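Local coordinates for protein polyphosphate kinase (Porphyromonas gingivalis, PDB 2O8R) that probably catalyses the reversible transfer of the terminal phosphate of ATP to a growing chain of inorganic polyphosphate, using magnesium, at residues Leu18-Ala29 with Thr90-Ile101. The protein carries 3 engineered substitutions. Residues are numbered along the deposited sequence; the frame is centred on the assembly and turned at random.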
# COMPACT_ATOMS: atom_id res chain seq x y z
N LEU A 18 -12.15 -28.85 4.89
CA LEU A 18 -12.75 -28.90 3.56
C LEU A 18 -14.27 -28.78 3.62
O LEU A 18 -14.90 -28.22 2.73
CB LEU A 18 -12.30 -30.16 2.81
CG LEU A 18 -10.85 -30.07 2.31
CD1 LEU A 18 -10.30 -31.42 1.87
CD2 LEU A 18 -10.71 -29.05 1.18
N SER A 19 -14.84 -29.28 4.71
CA SER A 19 -16.26 -29.14 4.98
C SER A 19 -16.66 -27.68 5.11
O SER A 19 -17.71 -27.25 4.63
CB SER A 19 -16.60 -29.90 6.26
OG SER A 19 -17.99 -29.91 6.50
N PHE A 20 -15.80 -26.91 5.78
CA PHE A 20 -16.00 -25.48 5.97
C PHE A 20 -15.97 -24.77 4.62
O PHE A 20 -16.83 -23.94 4.33
CB PHE A 20 -14.94 -24.94 6.93
CG PHE A 20 -14.63 -23.49 6.76
CD1 PHE A 20 -15.56 -22.51 7.10
CD2 PHE A 20 -13.38 -23.09 6.28
CE1 PHE A 20 -15.27 -21.16 6.95
CE2 PHE A 20 -13.07 -21.75 6.12
CZ PHE A 20 -14.01 -20.78 6.45
N ASN A 21 -15.01 -25.11 3.77
CA ASN A 21 -14.93 -24.45 2.49
C ASN A 21 -16.07 -24.86 1.56
O ASN A 21 -16.49 -24.07 0.72
CB ASN A 21 -13.56 -24.58 1.83
CG ASN A 21 -13.05 -23.26 1.29
OD1 ASN A 21 -13.38 -22.18 1.80
ND2 ASN A 21 -12.24 -23.33 0.24
N GLU A 22 -16.59 -26.07 1.75
CA GLU A 22 -17.84 -26.48 1.10
C GLU A 22 -19.00 -25.52 1.45
O GLU A 22 -19.76 -25.10 0.58
CB GLU A 22 -18.20 -27.91 1.49
CG GLU A 22 -19.60 -28.36 1.07
CD GLU A 22 -19.61 -29.44 -0.01
OE1 GLU A 22 -20.71 -30.00 -0.25
OE2 GLU A 22 -18.55 -29.75 -0.61
N ARG A 23 -19.11 -25.16 2.73
CA ARG A 23 -20.15 -24.24 3.16
C ARG A 23 -19.96 -22.82 2.59
O ARG A 23 -20.94 -22.09 2.37
CB ARG A 23 -20.21 -24.21 4.68
CG ARG A 23 -21.15 -23.17 5.26
CD ARG A 23 -22.59 -23.44 4.87
NE ARG A 23 -23.47 -22.38 5.35
CZ ARG A 23 -23.94 -21.39 4.60
NH1 ARG A 23 -23.61 -21.32 3.33
NH2 ARG A 23 -24.75 -20.48 5.13
N VAL A 24 -18.71 -22.43 2.34
CA VAL A 24 -18.41 -21.16 1.69
C VAL A 24 -18.88 -21.22 0.23
O VAL A 24 -19.56 -20.32 -0.26
CB VAL A 24 -16.91 -20.80 1.77
CG1 VAL A 24 -16.61 -19.50 1.05
CG2 VAL A 24 -16.48 -20.68 3.22
N LEU A 25 -18.54 -22.32 -0.45
CA LEU A 25 -19.04 -22.59 -1.79
C LEU A 25 -20.56 -22.57 -1.86
O LEU A 25 -21.14 -22.16 -2.86
CB LEU A 25 -18.49 -23.93 -2.30
CG LEU A 25 -18.67 -24.24 -3.79
CD1 LEU A 25 -18.46 -23.01 -4.64
CD2 LEU A 25 -17.72 -25.33 -4.21
N MSE A 26 -21.22 -23.02 -0.79
CA MSE A 26 -22.67 -23.00 -0.74
C MSE A 26 -23.28 -21.60 -0.73
O MSE A 26 -24.32 -21.39 -1.36
CB MSE A 26 -23.18 -23.82 0.43
CG MSE A 26 -23.13 -25.30 0.15
SE MSE A 26 -23.18 -26.38 1.76
CE MSE A 26 -23.57 -28.10 0.89
N GLU A 27 -22.65 -20.66 -0.02
CA GLU A 27 -23.13 -19.28 -0.04
C GLU A 27 -23.22 -18.81 -1.46
O GLU A 27 -24.18 -18.13 -1.83
CB GLU A 27 -22.24 -18.34 0.75
CG GLU A 27 -22.49 -18.36 2.24
CD GLU A 27 -23.76 -17.64 2.63
OE1 GLU A 27 -24.09 -16.64 1.98
OE2 GLU A 27 -24.42 -18.07 3.60
N ALA A 28 -22.24 -19.20 -2.27
CA ALA A 28 -22.23 -18.86 -3.68
C ALA A 28 -23.43 -19.45 -4.43
O ALA A 28 -23.96 -18.82 -5.34
CB ALA A 28 -20.95 -19.29 -4.30
N ALA A 29 -23.87 -20.64 -4.02
CA ALA A 29 -25.01 -21.35 -4.64
C ALA A 29 -26.36 -20.84 -4.17
O ALA A 29 -27.39 -21.26 -4.72
CB ALA A 29 -24.90 -22.85 -4.38
N THR A 90 -11.68 -34.72 -2.85
CA THR A 90 -12.68 -33.75 -2.41
C THR A 90 -12.58 -32.47 -3.21
O THR A 90 -13.61 -31.96 -3.66
CB THR A 90 -12.56 -33.48 -0.90
OG1 THR A 90 -13.22 -34.55 -0.20
CG2 THR A 90 -13.24 -32.17 -0.51
N VAL A 91 -11.36 -31.98 -3.42
CA VAL A 91 -11.16 -30.72 -4.14
C VAL A 91 -11.67 -30.83 -5.57
O VAL A 91 -12.37 -29.94 -6.04
CB VAL A 91 -9.70 -30.24 -4.11
CG1 VAL A 91 -9.54 -28.99 -4.95
CG2 VAL A 91 -9.28 -29.93 -2.68
N ILE A 92 -11.36 -31.93 -6.23
CA ILE A 92 -11.82 -32.16 -7.60
C ILE A 92 -13.34 -32.09 -7.70
O ILE A 92 -13.89 -31.54 -8.65
CB ILE A 92 -11.26 -33.48 -8.19
CG1 ILE A 92 -9.77 -33.32 -8.51
CG2 ILE A 92 -12.01 -33.90 -9.43
CD1 ILE A 92 -9.05 -34.62 -8.81
N ARG A 93 -14.00 -32.62 -6.67
CA ARG A 93 -15.45 -32.59 -6.59
C ARG A 93 -15.98 -31.16 -6.39
O ARG A 93 -16.91 -30.73 -7.07
CB ARG A 93 -15.94 -33.54 -5.49
CG ARG A 93 -17.44 -33.78 -5.50
CD ARG A 93 -17.95 -34.46 -4.24
NE ARG A 93 -17.51 -33.81 -3.01
CZ ARG A 93 -18.07 -32.73 -2.46
NH1 ARG A 93 -19.12 -32.14 -3.01
NH2 ARG A 93 -17.58 -32.25 -1.33
N GLN A 94 -15.35 -30.43 -5.47
CA GLN A 94 -15.77 -29.06 -5.15
C GLN A 94 -15.55 -28.14 -6.34
O GLN A 94 -16.36 -27.25 -6.61
CB GLN A 94 -15.00 -28.55 -3.94
CG GLN A 94 -15.33 -29.31 -2.68
CD GLN A 94 -14.72 -28.71 -1.44
OE1 GLN A 94 -13.62 -28.16 -1.47
NE2 GLN A 94 -15.43 -28.84 -0.32
N ASP A 95 -14.46 -28.40 -7.05
CA ASP A 95 -14.15 -27.69 -8.27
C ASP A 95 -15.28 -27.79 -9.28
O ASP A 95 -15.67 -26.80 -9.88
CB ASP A 95 -12.86 -28.23 -8.87
CG ASP A 95 -12.26 -27.28 -9.88
OD1 ASP A 95 -12.26 -26.06 -9.63
OD2 ASP A 95 -11.77 -27.77 -10.92
N GLU A 96 -15.82 -29.00 -9.45
CA GLU A 96 -16.90 -29.24 -10.40
C GLU A 96 -18.16 -28.48 -10.00
O GLU A 96 -18.84 -27.90 -10.86
CB GLU A 96 -17.20 -30.72 -10.48
CG GLU A 96 -16.13 -31.54 -11.17
CD GLU A 96 -16.55 -32.99 -11.37
OE1 GLU A 96 -17.74 -33.31 -11.15
OE2 GLU A 96 -15.68 -33.80 -11.77
N LEU A 97 -18.46 -28.50 -8.71
CA LEU A 97 -19.52 -27.68 -8.17
C LEU A 97 -19.31 -26.19 -8.47
O LEU A 97 -20.23 -25.52 -8.97
CB LEU A 97 -19.64 -27.91 -6.67
CG LEU A 97 -20.67 -27.08 -5.90
CD1 LEU A 97 -22.07 -27.26 -6.48
CD2 LEU A 97 -20.63 -27.49 -4.46
N TYR A 98 -18.11 -25.69 -8.18
CA TYR A 98 -17.73 -24.29 -8.42
C TYR A 98 -18.07 -23.83 -9.84
O TYR A 98 -18.72 -22.80 -10.04
CB TYR A 98 -16.24 -24.12 -8.15
CG TYR A 98 -15.73 -22.70 -8.03
CD1 TYR A 98 -15.42 -22.16 -6.78
CD2 TYR A 98 -15.51 -21.91 -9.15
CE1 TYR A 98 -14.93 -20.87 -6.66
CE2 TYR A 98 -15.02 -20.61 -9.04
CZ TYR A 98 -14.73 -20.10 -7.79
OH TYR A 98 -14.24 -18.82 -7.69
N TYR A 99 -17.65 -24.61 -10.83
CA TYR A 99 -17.89 -24.24 -12.21
C TYR A 99 -19.35 -24.32 -12.64
O TYR A 99 -19.82 -23.50 -13.44
CB TYR A 99 -16.97 -25.02 -13.14
CG TYR A 99 -15.56 -24.45 -13.19
CD1 TYR A 99 -15.23 -23.42 -14.07
CD2 TYR A 99 -14.57 -24.92 -12.34
CE1 TYR A 99 -13.94 -22.89 -14.11
CE2 TYR A 99 -13.29 -24.40 -12.38
CZ TYR A 99 -12.98 -23.39 -13.26
OH TYR A 99 -11.70 -22.90 -13.28
N ARG A 100 -20.08 -25.28 -12.07
CA ARG A 100 -21.52 -25.34 -12.23
C ARG A 100 -22.17 -24.05 -11.73
O ARG A 100 -22.96 -23.44 -12.44
CB ARG A 100 -22.11 -26.57 -11.53
CG ARG A 100 -22.33 -27.75 -12.46
CD ARG A 100 -23.05 -28.89 -11.75
NE ARG A 100 -22.13 -29.69 -10.94
CZ ARG A 100 -22.25 -29.89 -9.63
NH1 ARG A 100 -23.26 -29.37 -8.96
NH2 ARG A 100 -21.34 -30.63 -9.00
N ILE A 101 -21.81 -23.62 -10.53
CA ILE A 101 -22.34 -22.37 -9.99
C ILE A 101 -21.96 -21.20 -10.90
O ILE A 101 -22.81 -20.38 -11.23
CB ILE A 101 -21.85 -22.12 -8.56
CG1 ILE A 101 -22.35 -23.23 -7.65
CG2 ILE A 101 -22.40 -20.82 -8.01
CD1 ILE A 101 -21.68 -23.30 -6.33
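Leu-25 is a knob in a hole formed by Gln-94, Leu-97, Tyr-98 and Ile-101, where segments 18-29 and 90-101, on helices 13-29 and 83-112, run nearly parallel, their axes 10.1 Å apart at closest approach and 15° apart in direction. With CG anti to the backbone N (chi1 -168°), its branched end enters the hole and the two methyls divide the work. CD1 lies 3.6 Å from CD1 of Ile-101 and also meets the Tyr-98 ring obliquely, while CD2 lies 3.6 Å from CD2 of Leu-97, the two leucine side chains lying alongside each other, pointing opposite ways. Toward the C-terminal end, the small Ala-28 and Ala-29 leave room for Ile-101, whose CD1 sits 3.8 Å from Ala-29 CB, and the helices draw closest in CA register. At the other end Leu-18 rests its CD1 on the CG2 methyl of Thr-90, a residue that offers an apolar methyl beside its polar hydroxyl.

Between these apolar patches Gln-94 reaches across and spends both N-H groups of NE2. One goes to Leu-18 O (3.2 Å), arriving above the carbonyl plane, on the face opposite Glu-22 N of the helix bond; the other goes to the anti lone pair of Glu-22 OE2 (3.3 Å). Glutamine suits the place: a flexible chain carries a flat amide able to serve two acceptors at once, here from a buried position. Farther out, Arg-93 bends at chi3 (51°) to bring NH2 within 2.8 Å of the same OE2 in a salt bridge, on its syn side but tilted well out of the carboxylate plane.

Both helices pack also against helix 35-63, where Asn-21 bonds Asn-48, a predicted ATP-binding residue. Two donors on one carboxylate oxygen probably favour the charged form of Glu-22, and Gln-94 couples the apolar seam to its charged margin.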